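Local coordinates for uncharacterized protein (Leptotrichia buccalis, PDB 3T8K) that is of unknown function but has an ankyrin-repeat fold of stacked helical hairpins and pairs with a second copy of itself, at residues A109-P113 with Y114-V118. Numbering follows the deposited sequence.
Sequences ALYKP and YKIVV
Y111 and I116 pair backbone to backbone across a tight hairpin turn: Y111 N donates to I116 O at 2.8 Å, almost straight at 176°, and I116 N returns a longer bond of 3.3 Å to Y111 O. The side chains of the two run the same way, and I116 CG1 lies 3.8 Å from Y111 CB, near the edge of the tyrosine ring. Y114 comes alongside too, its CD2 meeting Y111 CE2 at 4.0 Å in the plane of the Y111 ring, while P113 CD sits over the centre of one face of that ring. The Y111 ring is carried forward along the turn to P113 and Y114 because its CG sits beside the carbonyl carbon, anti to the backbone N (chi1 171°). K115 and I116 both stand opposite Y111, a G1 beta bulge, with K115 in the left-handed helical region; the turn is consistent with a hairpin loop of the ankyrin-repeat fold, between helices 90-102 and 129-140. Inside it, K115 N donates to K112 O at 2.9 Å. On the other flank the L110 side chain slants across that of K115, L110 CD1 to K115 CG 3.9 Å, and L110 CD2 lies near V117. Where the arms diverge, one water bridges them, donating to A109 O and accepting from V118 N. Further out, F80 stacks on the Y111 ring and the W153 ring meets that of Y114, whose OH is hydrogen-bonded to G87 O of the second subunit. Were Y114 replaced by an alanine, that G87 carbonyl would probably lose this partner, and a gap would open beside the Y111 ring edge and W153. F126 of the second subunit packs on I116.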
loop_
_atom_site.group_PDB
_atom_site.type_symbol
_atom_site.label_atom_id
_atom_site.label_comp_id
_atom_site.label_asym_id
_atom_site.label_seq_id
_atom_site.Cartn_x
_atom_site.Cartn_y
_atom_site.Cartn_z
ATOM N N ALA A 109 7.570 14.395 11.541
ATOM C CA ALA A 109 6.114 14.405 11.646
ATOM C C ALA A 109 5.540 12.998 11.613
ATOM O O ALA A 109 5.991 12.151 10.843
ATOM C CB ALA A 109 5.516 15.248 10.518
ATOM N N LEU A 110 4.537 12.753 12.453
ATOM C CA LEU A 110 3.861 11.470 12.491
ATOM C C LEU A 110 2.959 11.283 11.295
ATOM O O LEU A 110 2.646 12.238 10.584
ATOM C CB LEU A 110 3.024 11.353 13.763
ATOM C CG LEU A 110 3.858 11.413 15.038
ATOM C CD1 LEU A 110 3.006 11.079 16.256
ATOM C CD2 LEU A 110 5.030 10.469 14.912
ATOM N N TYR A 111 2.566 10.039 11.053
ATOM C CA TYR A 111 1.487 9.773 10.116
ATOM C C TYR A 111 0.271 9.831 11.020
ATOM O O TYR A 111 0.059 8.939 11.838
ATOM C CB TYR A 111 1.639 8.388 9.473
ATOM C CG TYR A 111 0.436 7.962 8.648
ATOM C CD1 TYR A 111 0.106 8.634 7.476
ATOM C CD2 TYR A 111 -0.357 6.889 9.034
ATOM C CE1 TYR A 111 -0.982 8.254 6.716
ATOM C CE2 TYR A 111 -1.466 6.506 8.276
ATOM C CZ TYR A 111 -1.768 7.194 7.122
ATOM O OH TYR A 111 -2.855 6.833 6.349
ATOM N N LYS A 112 -0.502 10.907 10.913
ATOM C CA LYS A 112 -1.560 11.179 11.894
ATOM C C LYS A 112 -2.657 10.109 12.057
ATOM O O LYS A 112 -2.993 9.745 13.179
ATOM C CB LYS A 112 -2.176 12.566 11.662
ATOM C CG LYS A 112 -1.251 13.694 12.095
ATOM C CD LYS A 112 -1.703 15.043 11.562
ATOM C CE LYS A 112 -0.581 16.073 11.683
ATOM N NZ LYS A 112 -0.807 17.261 10.807
ATOM N N PRO A 113 -3.207 9.597 10.948
ATOM C CA PRO A 113 -4.340 8.673 11.090
ATOM C C PRO A 113 -4.085 7.514 12.057
ATOM O O PRO A 113 -5.023 7.051 12.708
ATOM C CB PRO A 113 -4.551 8.169 9.658
ATOM C CG PRO A 113 -4.132 9.326 8.816
ATOM C CD PRO A 113 -2.926 9.898 9.531
ATOM N N TYR A 114 -2.837 7.073 12.171
ATOM C CA TYR A 114 -2.502 5.962 13.057
ATOM C C TYR A 114 -1.522 6.391 14.150
ATOM O O TYR A 114 -1.137 5.589 14.996
ATOM C CB TYR A 114 -1.911 4.806 12.250
ATOM C CG TYR A 114 -2.922 4.011 11.447
ATOM C CD1 TYR A 114 -4.270 4.006 11.786
ATOM C CD2 TYR A 114 -2.524 3.264 10.345
ATOM C CE1 TYR A 114 -5.195 3.259 11.059
ATOM C CE2 TYR A 114 -3.440 2.523 9.610
ATOM C CZ TYR A 114 -4.766 2.520 9.971
ATOM O OH TYR A 114 -5.660 1.777 9.235
ATOM N N LYS A 115 -1.130 7.665 14.123
ATOM C CA LYS A 115 -0.150 8.221 15.053
ATOM C C LYS A 115 1.140 7.402 15.142
ATOM O O LYS A 115 1.605 7.074 16.241
ATOM C CB LYS A 115 -0.756 8.429 16.447
ATOM C CG LYS A 115 -0.622 9.862 16.946
ATOM C CD LYS A 115 -0.537 9.944 18.461
ATOM C CE LYS A 115 -1.840 9.543 19.132
ATOM N NZ LYS A 115 -1.749 9.687 20.615
ATOM N N ILE A 116 1.722 7.096 13.982
ATOM C CA ILE A 116 2.931 6.279 13.904
ATOM C C ILE A 116 4.087 7.042 13.275
ATOM O O ILE A 116 3.874 7.953 12.472
ATOM C CB ILE A 116 2.697 5.002 13.056
ATOM C CG1 ILE A 116 2.256 5.354 11.636
ATOM C CG2 ILE A 116 1.672 4.081 13.730
ATOM C CD1 ILE A 116 2.105 4.139 10.747
ATOM N N VAL A 117 5.317 6.678 13.626
ATOM C CA VAL A 117 6.458 7.266 12.916
ATOM C C VAL A 117 6.320 6.967 11.426
ATOM O O VAL A 117 5.781 5.926 11.029
ATOM C CB VAL A 117 7.816 6.790 13.445
ATOM C CG1 VAL A 117 8.034 7.308 14.870
ATOM C CG2 VAL A 117 7.914 5.261 13.395
ATOM N N VAL A 118 6.779 7.895 10.594
ATOM C CA VAL A 118 6.459 7.816 9.170
ATOM C C VAL A 118 7.244 6.701 8.485
ATOM O O VAL A 118 6.845 6.215 7.421
ATOM C CB VAL A 118 6.691 9.173 8.468
ATOM C CG1 VAL A 118 8.180 9.440 8.303
ATOM C CG2 VAL A 118 5.963 9.217 7.134
HETATM O O HOH W 1 8.025 10.345 11.749
#